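Local coordinates for FeeM (Uncultured bacterium, PDB 2G0B), which makes N-acyl amino acids such as N-dodecanoyl-L-tyrosine, probably by moving a fatty acyl chain from an acyl carrier protein onto the amino acid, at residues Asp137-Ser142 with Leu177-Trp182; Ile64-Asp69 with Lys93-Val98; Phe156-Ala161 with Ile173-Tyr178. One frame throughout, in Å; residues are numbered along the deposited sequence.

Interaction 1: residues Asp137-Ser142 with Leu177-Trp182; sequences DYLCIS and LYVPEW. With NLT (N-dodecanoyl-L-tyrosine), chain I.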
loop_
_atom_site.group_PDB
_atom_site.type_symbol
_atom_site.label_atom_id
_atom_site.label_comp_id
_atom_site.label_asym_id
_atom_site.label_seq_id
_atom_site.Cartn_x
_atom_site.Cartn_y
_atom_site.Cartn_z
ATOM N N ASP A 137 5.514 -9.668 10.536
ATOM C CA ASP A 137 4.642 -10.841 10.561
ATOM C C ASP A 137 3.422 -10.675 9.641
ATOM O O ASP A 137 3.229 -11.460 8.712
ATOM C CB ASP A 137 4.193 -11.158 11.993
ATOM C CG ASP A 137 5.328 -11.655 12.860
ATOM O OD1 ASP A 137 6.012 -12.624 12.455
ATOM O OD2 ASP A 137 5.614 -11.140 13.962
ATOM N N TYR A 138 2.609 -9.653 9.904
ATOM C CA TYR A 138 1.407 -9.416 9.108
ATOM C C TYR A 138 1.422 -8.093 8.358
ATOM O O TYR A 138 1.607 -7.027 8.950
ATOM C CB TYR A 138 0.155 -9.530 9.970
ATOM C CG TYR A 138 -0.186 -10.954 10.329
ATOM C CD1 TYR A 138 0.156 -11.485 11.568
ATOM C CD2 TYR A 138 -0.840 -11.776 9.423
ATOM C CE1 TYR A 138 -0.154 -12.802 11.890
ATOM C CE2 TYR A 138 -1.155 -13.086 9.737
ATOM C CZ TYR A 138 -0.816 -13.592 10.963
ATOM O OH TYR A 138 -1.135 -14.892 11.258
ATOM N N LEU A 139 1.240 -8.182 7.045
ATOM C CA LEU A 139 1.134 -7.018 6.187
ATOM C C LEU A 139 -0.342 -6.704 5.965
ATOM O O LEU A 139 -1.042 -7.456 5.315
ATOM C CB LEU A 139 1.812 -7.315 4.855
ATOM C CG LEU A 139 2.630 -6.237 4.166
ATOM C CD1 LEU A 139 3.422 -5.428 5.151
ATOM C CD2 LEU A 139 3.550 -6.886 3.180
ATOM N N CYS A 140 -0.812 -5.593 6.515
ATOM C CA CYS A 140 -2.237 -5.256 6.461
ATOM C C CYS A 140 -2.598 -4.216 5.381
ATOM O O CYS A 140 -1.803 -3.322 5.074
ATOM C CB CYS A 140 -2.704 -4.771 7.819
ATOM S SG CYS A 140 -2.217 -5.825 9.200
ATOM N N ILE A 141 -3.795 -4.349 4.807
ATOM C CA ILE A 141 -4.284 -3.401 3.795
ATOM C C ILE A 141 -5.755 -3.095 3.966
ATOM O O ILE A 141 -6.557 -3.986 4.261
ATOM C CB ILE A 141 -4.024 -3.910 2.312
ATOM C CG1 ILE A 141 -4.511 -5.345 2.113
ATOM C CG2 ILE A 141 -2.559 -3.755 1.916
ATOM C CD1 ILE A 141 -4.609 -5.764 0.678
ATOM N N SER A 142 -6.119 -1.834 3.793
ATOM C CA SER A 142 -7.526 -1.478 3.717
ATOM C C SER A 142 -7.766 -0.922 2.337
ATOM O O SER A 142 -7.186 0.088 1.952
ATOM C CB SER A 142 -7.912 -0.485 4.804
ATOM O OG SER A 142 -7.099 0.664 4.737
ATOM N N LEU A 177 -1.781 -10.360 5.192
ATOM C CA LEU A 177 -0.993 -11.487 4.692
ATOM C C LEU A 177 0.130 -11.861 5.669
ATOM O O LEU A 177 0.880 -10.990 6.139
ATOM C CB LEU A 177 -0.418 -11.170 3.305
ATOM C CG LEU A 177 0.780 -11.988 2.807
ATOM C CD1 LEU A 177 0.352 -13.370 2.335
ATOM C CD2 LEU A 177 1.500 -11.251 1.712
ATOM N N TYR A 178 0.235 -13.155 5.982
ATOM C CA TYR A 178 1.327 -13.646 6.814
ATOM C C TYR A 178 2.606 -13.778 5.993
ATOM O O TYR A 178 2.789 -14.756 5.266
ATOM C CB TYR A 178 0.967 -14.983 7.460
ATOM C CG TYR A 178 1.952 -15.421 8.523
ATOM C CD1 TYR A 178 2.264 -14.587 9.598
ATOM C CD2 TYR A 178 2.585 -16.651 8.446
ATOM C CE1 TYR A 178 3.176 -14.974 10.569
ATOM C CE2 TYR A 178 3.499 -17.051 9.413
ATOM C CZ TYR A 178 3.790 -16.208 10.475
ATOM O OH TYR A 178 4.692 -16.602 11.444
ATOM N N VAL A 179 3.486 -12.790 6.126
ATOM C CA VAL A 179 4.707 -12.701 5.312
ATOM C C VAL A 179 5.701 -13.904 5.411
ATOM O O VAL A 179 6.150 -14.398 4.374
ATOM C CB VAL A 179 5.425 -11.312 5.472
ATOM C CG1 VAL A 179 6.644 -11.216 4.570
ATOM C CG2 VAL A 179 4.460 -10.179 5.163
ATOM N N PRO A 180 6.022 -14.386 6.627
ATOM C CA PRO A 180 6.934 -15.532 6.784
ATOM C C PRO A 180 6.608 -16.786 5.956
ATOM O O PRO A 180 7.511 -17.569 5.702
ATOM C CB PRO A 180 6.841 -15.833 8.272
ATOM C CG PRO A 180 6.598 -14.536 8.871
ATOM C CD PRO A 180 5.638 -13.844 7.947
ATOM N N GLU A 181 5.350 -16.995 5.588
ATOM C CA GLU A 181 5.017 -18.031 4.600
ATOM C C GLU A 181 4.005 -17.523 3.568
ATOM O O GLU A 181 2.923 -18.097 3.400
ATOM C CB GLU A 181 4.553 -19.364 5.249
ATOM C CG GLU A 181 4.392 -19.360 6.762
ATOM C CD GLU A 181 3.100 -20.035 7.221
ATOM O OE1 GLU A 181 3.166 -20.930 8.105
ATOM O OE2 GLU A 181 2.010 -19.669 6.706
ATOM N N TRP A 182 4.394 -16.457 2.863
ATOM C CA TRP A 182 3.551 -15.809 1.863
ATOM C C TRP A 182 3.228 -16.701 0.664
ATOM O O TRP A 182 2.160 -16.575 0.068
ATOM C CB TRP A 182 4.179 -14.479 1.392
ATOM C CG TRP A 182 5.536 -14.615 0.692
ATOM C CD1 TRP A 182 6.764 -14.469 1.259
ATOM C CD2 TRP A 182 5.771 -14.873 -0.697
ATOM N NE1 TRP A 182 7.751 -14.638 0.319
ATOM C CE2 TRP A 182 7.167 -14.887 -0.893
ATOM C CE3 TRP A 182 4.938 -15.097 -1.806
ATOM C CZ2 TRP A 182 7.756 -15.135 -2.147
ATOM C CZ3 TRP A 182 5.525 -15.342 -3.056
ATOM C CH2 TRP A 182 6.919 -15.356 -3.210
HETATM N N NLT I . -5.630 2.055 0.533
HETATM C C1 NLT I . -4.668 1.672 -0.314
HETATM O OL NLT I . -3.953 2.455 -0.930
HETATM C C2 NLT I . -4.512 0.171 -0.505
HETATM C C3 NLT I . -3.046 -0.281 -0.497
HETATM C C4 NLT I . -2.864 -1.628 -1.218
HETATM C C5 NLT I . -1.394 -2.062 -1.233
HETATM C C6 NLT I . -1.211 -3.532 -1.612
HETATM C C7 NLT I . 0.194 -4.033 -1.273
HETATM C C8 NLT I . 0.532 -5.299 -2.050
HETATM C C9 NLT I . 1.910 -5.876 -1.691
HETATM C C10 NLT I . 1.804 -7.399 -1.639
HETATM C C11 NLT I . 3.076 -8.106 -1.171
HETATM C C12 NLT I . 2.960 -9.608 -1.433
HETATM C CA NLT I . -6.023 3.445 0.776
HETATM C CB NLT I . -7.178 3.497 1.770
HETATM C CG NLT I . -8.517 3.391 1.071
HETATM C CD2 NLT I . -8.890 4.329 0.117
HETATM C CE2 NLT I . -10.114 4.225 -0.517
HETATM C CZ NLT I . -10.973 3.196 -0.189
HETATM C CE1 NLT I . -10.604 2.251 0.760
HETATM C CD1 NLT I . -9.376 2.350 1.393
HETATM O OH NLT I . -12.146 3.101 -0.796
HETATM C C NLT I . -4.910 4.263 1.362
HETATM O O NLT I . -4.142 3.712 2.180
HETATM O O2 NLT I . -4.787 5.467 1.019
#
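The phenol rings of Tyr-138 and Tyr-178 lean on each other with their planes at 44° and their centroids 5.0 Å apart, neither a stack nor an edge-to-face pair. Tyr-178 CD1 stands over one face of the Tyr-138 ring, toward the rim and 3.5 Å from Tyr-138 CZ, while Tyr-178 CB touches Tyr-138 CE2. Tyr-138 reaches across because its CG is anti to the carbonyl carbon (chi1 -74°), which tips the ring toward the other strand; Trp-87, by contrast, stacks on the Tyr-138 ring. Tyr-178 carries Pro-180 CD over the centre of one face. The Asp-137 side chain runs alongside that of Tyr-178, pointing the same way with its carboxylate 15° from the Tyr-178 ring plane, and Asp-137 OD2 accepts from Lys-93 N.

These strands, 138-143 and 170-178, are antiparallel neighbours in the mixed sheet of the GNAT (N-acetyltransferase) fold. The tyrosines form a non-hydrogen-bonded pair; next to them Leu-139 and Leu-177 are bonded both ways, each N to the other's O at 3.0 Å. After Tyr-178 the chain bends into a 3-10 turn, yet Val-179 N still reaches Asp-137 O at 2.9 Å. On the face away from the tyrosines, Leu-139 CB meets Val-179 CG2 at 3.9 Å, and both side chains pack on Ala-131 of helix 121-133.

The bound product touches both strands. Ser-142 O takes an almost straight bond from the amide N of N-dodecanoyl-L-tyrosine (2.9 Å). Ile-141 CG2 touches the chain at C5 and C6, and Leu-177 CD2 lies 3.8 Å from the terminal methyl C12.

Interaction 2: residues Ile64-Asp69 with Lys93-Val98; sequences ISIIND and KLAEVV. With NLT (N-dodecanoyl-L-tyrosine), chain I.
The amide of Asn-68 has its nitrogen between Ala-95 and Lys-93: Ala-95 CB is 3.6 Å from Asn-68 ND2 on one side of the amide plane, and Lys-93 CE is near the same nitrogen on the other. Leu-94 O lies closer to that plane but is too distant from ND2 to bond, and the amide's OD1 is held by Tyr-130 OH. The carboxylate of Asp-69 lies beside Leu-94, pointing the same way, with OD2 3.8 Å from Leu-94 CD1; the polar partner of OD2 is Arg-88, in a salt bridge. Glu-96 has both carboxylate oxygens engaged, OE2 by Met-76 N and OE1 by Ser-142 OG, which fixes the rotation of the group.

Between the strands runs a regular antiparallel ladder. Ser-65 N to Val-98 O and Val-98 N to Ser-65 O are both 2.8 Å. Ile-67 and Glu-96 are also bonded both ways, at slightly greater length, and Asp-69 N closes the end on Leu-94 O at 3.1 Å. On the face of Ile-67, a chi1 of -47° sets CG1 anti to the carbonyl carbon and sends CD1 to within 3.6 Å of Val-98 CG1. On the other face, Ile-66 CD1 rests on Ala-95 CB, and Ile-64 CD1 touches Val-97 CG1 at 3.7 Å. Ile-64 CD1 also lies 3.9 Å from C5 of the bound acyl chain, and Val-97 O faces C3, so this end of the ladder lines the product pocket.

The pair belongs to the middle of the GNAT sheet: strand 49-56 flanks 59-68, strand 138-143 flanks 94-102, helix 121-133 packs on Ile-64 and Ile-66, and helix 38-44 packs on Ser-65, Ile-67 and Val-98.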
loop_
_atom_site.group_PDB
_atom_site.type_symbol
_atom_site.label_atom_id
_atom_site.label_comp_id
_atom_site.label_asym_id
_atom_site.label_seq_id
_atom_site.Cartn_x
_atom_site.Cartn_y
_atom_site.Cartn_z
ATOM N N ILE A 64 3.921 4.164 -3.355
ATOM C CA ILE A 64 3.349 3.314 -2.307
ATOM C C ILE A 64 4.145 3.503 -1.024
ATOM O O ILE A 64 5.356 3.674 -1.062
ATOM C CB ILE A 64 3.302 1.794 -2.752
ATOM C CG1 ILE A 64 2.318 1.002 -1.893
ATOM C CG2 ILE A 64 4.689 1.147 -2.722
ATOM C CD1 ILE A 64 1.817 -0.270 -2.546
ATOM N N SER A 65 3.460 3.535 0.105
ATOM C CA SER A 65 4.143 3.649 1.386
ATOM C C SER A 65 3.805 2.498 2.327
ATOM O O SER A 65 2.860 1.750 2.102
ATOM C CB SER A 65 3.836 4.989 2.058
ATOM O OG SER A 65 4.088 6.078 1.193
ATOM N N ILE A 66 4.600 2.363 3.374
ATOM C CA ILE A 66 4.369 1.357 4.397
ATOM C C ILE A 66 4.609 1.975 5.779
ATOM O O ILE A 66 5.617 2.644 5.990
ATOM C CB ILE A 66 5.271 0.103 4.150
ATOM C CG1 ILE A 66 5.334 -0.783 5.391
ATOM C CG2 ILE A 66 6.670 0.497 3.707
ATOM C CD1 ILE A 66 5.431 -2.258 5.065
ATOM N N ILE A 67 3.649 1.803 6.689
ATOM C CA ILE A 67 3.769 2.341 8.045
ATOM C C ILE A 67 3.927 1.222 9.063
ATOM O O ILE A 67 3.092 0.329 9.144
ATOM C CB ILE A 67 2.546 3.197 8.392
ATOM C CG1 ILE A 67 2.231 4.159 7.244
ATOM C CG2 ILE A 67 2.768 3.955 9.720
ATOM C CD1 ILE A 67 0.955 4.928 7.430
ATOM N N ASN A 68 4.999 1.276 9.841
ATOM C CA ASN A 68 5.257 0.258 10.846
ATOM C C ASN A 68 4.508 0.522 12.139
ATOM O O ASN A 68 4.392 1.671 12.574
ATOM C CB ASN A 68 6.751 0.138 11.113
ATOM C CG ASN A 68 7.407 -0.879 10.229
ATOM O OD1 ASN A 68 8.329 -0.564 9.476
ATOM N ND2 ASN A 68 6.927 -2.112 10.294
ATOM N N ASP A 69 3.986 -0.544 12.742
ATOM C CA ASP A 69 3.260 -0.439 13.999
ATOM C C ASP A 69 4.156 0.109 15.114
ATOM O O ASP A 69 5.037 -0.583 15.620
ATOM C CB ASP A 69 2.676 -1.795 14.398
ATOM C CG ASP A 69 1.502 -1.674 15.357
ATOM O OD1 ASP A 69 1.101 -0.531 15.703
ATOM O OD2 ASP A 69 0.908 -2.676 15.819
ATOM N N LYS A 93 4.554 -8.317 14.848
ATOM C CA LYS A 93 4.961 -7.150 14.103
ATOM C C LYS A 93 3.981 -6.916 12.966
ATOM O O LYS A 93 3.846 -7.743 12.066
ATOM C CB LYS A 93 6.388 -7.308 13.574
ATOM C CG LYS A 93 7.057 -5.989 13.252
ATOM C CD LYS A 93 8.527 -6.148 13.009
ATOM C CE LYS A 93 9.113 -4.841 12.532
ATOM N NZ LYS A 93 10.305 -4.428 13.308
ATOM N N LEU A 94 3.252 -5.812 13.047
ATOM C CA LEU A 94 2.317 -5.440 11.996
ATOM C C LEU A 94 2.808 -4.227 11.232
ATOM O O LEU A 94 3.597 -3.429 11.743
ATOM C CB LEU A 94 0.924 -5.159 12.567
ATOM C CG LEU A 94 0.365 -6.109 13.616
ATOM C CD1 LEU A 94 -0.931 -5.553 14.160
ATOM C CD2 LEU A 94 0.158 -7.496 13.042
ATOM N N ALA A 95 2.351 -4.109 9.992
ATOM C CA ALA A 95 2.632 -2.949 9.167
ATOM C C ALA A 95 1.511 -2.785 8.174
ATOM O O ALA A 95 0.979 -3.768 7.663
ATOM C CB ALA A 95 3.950 -3.107 8.455
ATOM N N GLU A 96 1.116 -1.548 7.930
ATOM C CA GLU A 96 0.049 -1.286 6.989
ATOM C C GLU A 96 0.621 -0.673 5.730
ATOM O O GLU A 96 1.391 0.289 5.794
ATOM C CB GLU A 96 -1.016 -0.379 7.610
ATOM C CG GLU A 96 -1.925 0.276 6.586
ATOM C CD GLU A 96 -3.277 0.721 7.141
ATOM O OE1 GLU A 96 -4.258 0.740 6.352
ATOM O OE2 GLU A 96 -3.364 1.079 8.341
ATOM N N VAL A 97 0.288 -1.264 4.586
ATOM C CA VAL A 97 0.668 -0.707 3.296
ATOM C C VAL A 97 -0.380 0.316 2.892
ATOM O O VAL A 97 -1.580 0.011 2.821
ATOM C CB VAL A 97 0.806 -1.786 2.214
ATOM C CG1 VAL A 97 1.467 -1.217 1.008
ATOM C CG2 VAL A 97 1.606 -2.953 2.734
ATOM N N VAL A 98 0.082 1.520 2.591
ATOM C CA VAL A 98 -0.786 2.674 2.555
ATOM C C VAL A 98 -0.392 3.666 1.411
ATOM O O VAL A 98 0.725 3.595 0.882
ATOM C CB VAL A 98 -0.755 3.329 3.963
ATOM C CG1 VAL A 98 -0.070 4.681 3.957
ATOM C CG2 VAL A 98 -2.111 3.386 4.555
HETATM N N NLT I . -5.630 2.055 0.533
HETATM C C1 NLT I . -4.668 1.672 -0.314
HETATM O OL NLT I . -3.953 2.455 -0.930
HETATM C C2 NLT I . -4.512 0.171 -0.505
HETATM C C3 NLT I . -3.046 -0.281 -0.497
HETATM C C4 NLT I . -2.864 -1.628 -1.218
HETATM C C5 NLT I . -1.394 -2.062 -1.233
HETATM C C6 NLT I . -1.211 -3.532 -1.612
HETATM C C7 NLT I . 0.194 -4.033 -1.273
HETATM C C8 NLT I . 0.532 -5.299 -2.050
HETATM C C9 NLT I . 1.910 -5.876 -1.691
HETATM C C10 NLT I . 1.804 -7.399 -1.639
HETATM C C11 NLT I . 3.076 -8.106 -1.171
HETATM C C12 NLT I . 2.960 -9.608 -1.433
HETATM C CA NLT I . -6.023 3.445 0.776
HETATM C CB NLT I . -7.178 3.497 1.770
HETATM C CG NLT I . -8.517 3.391 1.071
HETATM C CD2 NLT I . -8.890 4.329 0.117
HETATM C CE2 NLT I . -10.114 4.225 -0.517
HETATM C CZ NLT I . -10.973 3.196 -0.189
HETATM C CE1 NLT I . -10.604 2.251 0.760
HETATM C CD1 NLT I . -9.376 2.350 1.393
HETATM O OH NLT I . -12.146 3.101 -0.796
HETATM C C NLT I . -4.910 4.263 1.362
HETATM O O NLT I . -4.142 3.712 2.180
HETATM O O2 NLT I . -4.787 5.467 1.019
#

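Interaction 3: residues Phe156-Ala161 with Ile173-Tyr178; sequences FTQIGA and IARALY. With NLT (N-dodecanoyl-L-tyrosine), chain I.
Phe-156 turns its ring toward Leu-177 through a chi1 of -75°, CG anti to the carbonyl carbon, and Arg-175 folds back on Phe-156 O through a bend at chi3 (75°). Arg-175 lies on the beta hairpin 157-165/170-178, and Phe-156 leads into it; strand 157-165 is an outermost strand of the GNAT sheet. Leu-177 CB sits over one face of the Phe-156 ring, 3.9 Å from its centroid, a CH-pi contact. In the plane of that ring, at its edge, C10 of the dodecanoyl chain approaches Phe-156 CE1 at 3.6 Å, so Phe-156 also lines the pocket of the acyl chain.

Arg-175 grips Phe-156 O side-on with NE (3.0 Å) and NH2 (3.1 Å). Both come from the same face of the carbonyl, NE far above its plane, while the oxygen lies in the guanidinium plane. Gln-158 CB lies over one guanidinium face, toward its rim, and Asp-148 takes NH1 in a salt bridge. On the other face of the hairpin, Ile-159 packs its CG1 on Ala-174 CB and its CG2 on Ala-176 CB, where Ile-159 and Ala-176 also touch Trp-87 of helix 77-89.

Thr-157 and Ala-176 bond both ways, each N to the other's O at 2.8 Å. Beyond them a beta bulge interrupts the ladder: Ala-174 O accepts from Ile-159 N (2.8 Å) and Gly-160 N, both above the same face of its carbonyl. Gln-158 extends along the bulge and its NE2 donates to Gly-160 O at 2.8 Å.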
loop_
_atom_site.group_PDB
_atom_site.type_symbol
_atom_site.label_atom_id
_atom_site.label_comp_id
_atom_site.label_asym_id
_atom_site.label_seq_id
_atom_site.Cartn_x
_atom_site.Cartn_y
_atom_site.Cartn_z
ATOM N N PHE A 156 -3.772 -12.264 0.212
ATOM C CA PHE A 156 -4.315 -11.543 1.363
ATOM C C PHE A 156 -5.654 -12.124 1.802
ATOM O O PHE A 156 -6.589 -12.243 1.003
ATOM C CB PHE A 156 -4.494 -10.082 1.031
ATOM C CG PHE A 156 -3.221 -9.305 0.997
ATOM C CD1 PHE A 156 -2.482 -9.212 -0.174
ATOM C CD2 PHE A 156 -2.782 -8.618 2.121
ATOM C CE1 PHE A 156 -1.318 -8.467 -0.219
ATOM C CE2 PHE A 156 -1.629 -7.870 2.083
ATOM C CZ PHE A 156 -0.892 -7.792 0.907
ATOM N N THR A 157 -5.730 -12.490 3.075
ATOM C CA THR A 157 -6.939 -13.034 3.668
ATOM C C THR A 157 -7.739 -11.880 4.250
ATOM O O THR A 157 -7.164 -10.932 4.751
ATOM C CB THR A 157 -6.543 -14.049 4.763
ATOM O OG1 THR A 157 -6.002 -15.204 4.139
ATOM C CG2 THR A 157 -7.756 -14.603 5.502
ATOM N N GLN A 158 -9.063 -11.950 4.157
ATOM C CA GLN A 158 -9.921 -10.895 4.712
ATOM C C GLN A 158 -9.988 -10.973 6.225
ATOM O O GLN A 158 -10.295 -12.022 6.785
ATOM C CB GLN A 158 -11.317 -10.967 4.126
ATOM C CG GLN A 158 -12.040 -9.668 4.174
ATOM C CD GLN A 158 -13.508 -9.812 3.886
ATOM O OE1 GLN A 158 -13.941 -10.816 3.322
ATOM N NE2 GLN A 158 -14.282 -8.809 4.258
ATOM N N ILE A 159 -9.677 -9.865 6.888
ATOM C CA ILE A 159 -9.656 -9.827 8.346
ATOM C C ILE A 159 -10.670 -8.850 8.892
ATOM O O ILE A 159 -11.000 -8.889 10.063
ATOM C CB ILE A 159 -8.230 -9.509 8.887
ATOM C CG1 ILE A 159 -7.737 -8.149 8.387
ATOM C CG2 ILE A 159 -7.260 -10.609 8.510
ATOM C CD1 ILE A 159 -6.971 -7.379 9.403
ATOM N N GLY A 160 -11.185 -7.988 8.022
ATOM C CA GLY A 160 -12.187 -7.012 8.412
ATOM C C GLY A 160 -13.345 -6.931 7.445
ATOM O O GLY A 160 -13.177 -7.120 6.247
ATOM N N ALA A 161 -14.529 -6.636 7.975
ATOM C CA ALA A 161 -15.739 -6.519 7.165
ATOM C C ALA A 161 -15.742 -5.261 6.292
ATOM O O ALA A 161 -14.874 -4.390 6.422
ATOM C CB ALA A 161 -16.937 -6.535 8.039
ATOM N N ILE A 173 -12.626 -2.845 2.874
ATOM C CA ILE A 173 -12.431 -4.100 3.619
ATOM C C ILE A 173 -10.986 -4.212 4.043
ATOM O O ILE A 173 -10.100 -3.668 3.384
ATOM C CB ILE A 173 -12.859 -5.385 2.804
ATOM C CG1 ILE A 173 -12.185 -5.443 1.466
ATOM C CG2 ILE A 173 -14.335 -5.406 2.536
ATOM C CD1 ILE A 173 -13.198 -5.314 0.339
ATOM N N ALA A 174 -10.744 -4.914 5.143
ATOM C CA ALA A 174 -9.382 -5.128 5.625
ATOM C C ALA A 174 -8.907 -6.506 5.245
ATOM O O ALA A 174 -9.633 -7.488 5.406
ATOM C CB ALA A 174 -9.309 -4.947 7.111
ATOM N N ARG A 175 -7.695 -6.565 4.694
ATOM C CA ARG A 175 -7.036 -7.826 4.369
ATOM C C ARG A 175 -5.617 -7.833 4.931
ATOM O O ARG A 175 -4.983 -6.794 5.053
ATOM C CB ARG A 175 -7.001 -8.073 2.852
ATOM C CG ARG A 175 -8.318 -7.889 2.140
ATOM C CD ARG A 175 -8.376 -8.485 0.745
ATOM N NE ARG A 175 -8.500 -9.935 0.791
ATOM C CZ ARG A 175 -9.621 -10.604 0.576
ATOM N NH1 ARG A 175 -10.734 -9.966 0.291
ATOM N NH2 ARG A 175 -9.628 -11.926 0.651
ATOM N N ALA A 176 -5.130 -9.013 5.279
ATOM C CA ALA A 176 -3.789 -9.159 5.812
ATOM C C ALA A 176 -3.116 -10.373 5.208
ATOM O O ALA A 176 -3.793 -11.294 4.743
ATOM C CB ALA A 176 -3.832 -9.270 7.308
ATOM N N LEU A 177 -1.781 -10.360 5.192
ATOM C CA LEU A 177 -0.993 -11.487 4.692
ATOM C C LEU A 177 0.130 -11.861 5.669
ATOM O O LEU A 177 0.880 -10.990 6.139
ATOM C CB LEU A 177 -0.418 -11.170 3.305
ATOM C CG LEU A 177 0.780 -11.988 2.807
ATOM C CD1 LEU A 177 0.352 -13.370 2.335
ATOM C CD2 LEU A 177 1.500 -11.251 1.712
ATOM N N TYR A 178 0.235 -13.155 5.982
ATOM C CA TYR A 178 1.327 -13.646 6.814
ATOM C C TYR A 178 2.606 -13.778 5.993
ATOM O O TYR A 178 2.789 -14.756 5.266
ATOM C CB TYR A 178 0.967 -14.983 7.460
ATOM C CG TYR A 178 1.952 -15.421 8.523
ATOM C CD1 TYR A 178 2.264 -14.587 9.598
ATOM C CD2 TYR A 178 2.585 -16.651 8.446
ATOM C CE1 TYR A 178 3.176 -14.974 10.569
ATOM C CE2 TYR A 178 3.499 -17.051 9.413
ATOM C CZ TYR A 178 3.790 -16.208 10.475
ATOM O OH TYR A 178 4.692 -16.602 11.444
HETATM N N NLT I . -5.630 2.055 0.533
HETATM C C1 NLT I . -4.668 1.672 -0.314
HETATM O OL NLT I . -3.953 2.455 -0.930
HETATM C C2 NLT I . -4.512 0.171 -0.505
HETATM C C3 NLT I . -3.046 -0.281 -0.497
HETATM C C4 NLT I . -2.864 -1.628 -1.218
HETATM C C5 NLT I . -1.394 -2.062 -1.233
HETATM C C6 NLT I . -1.211 -3.532 -1.612
HETATM C C7 NLT I . 0.194 -4.033 -1.273
HETATM C C8 NLT I . 0.532 -5.299 -2.050
HETATM C C9 NLT I . 1.910 -5.876 -1.691
HETATM C C10 NLT I . 1.804 -7.399 -1.639
HETATM C C11 NLT I . 3.076 -8.106 -1.171
HETATM C C12 NLT I . 2.960 -9.608 -1.433
HETATM C CA NLT I . -6.023 3.445 0.776
HETATM C CB NLT I . -7.178 3.497 1.770
HETATM C CG NLT I . -8.517 3.391 1.071
HETATM C CD2 NLT I . -8.890 4.329 0.117
HETATM C CE2 NLT I . -10.114 4.225 -0.517
HETATM C CZ NLT I . -10.973 3.196 -0.189
HETATM C CE1 NLT I . -10.604 2.251 0.760
HETATM C CD1 NLT I . -9.376 2.350 1.393
HETATM O OH NLT I . -12.146 3.101 -0.796
HETATM C C NLT I . -4.910 4.263 1.362
HETATM O O NLT I . -4.142 3.712 2.180
HETATM O O2 NLT I . -4.787 5.467 1.019
#

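From the N terminus, interaction 2 closes first, strand 94-102 returning antiparallel to 59-68 after a loop that carries helix 77-89. Interaction 1 opens only later, at 137, so the two are in series. Interaction 3 then opens at 156 and closes on strand 170-178, nested within the longer loop of interaction 1, which ends on the same strand; the two share Leu-177 and Tyr-178. Strand 138-143 bridges the halves: Cys-140 N probably bonds to Ala-95 O of interaction 2, and Ile-141 N to Arg-175 O of interaction 3. Interactions 2 and 3 do not touch, yet both, like interaction 1, meet the bound N-dodecanoyl-L-tyrosine.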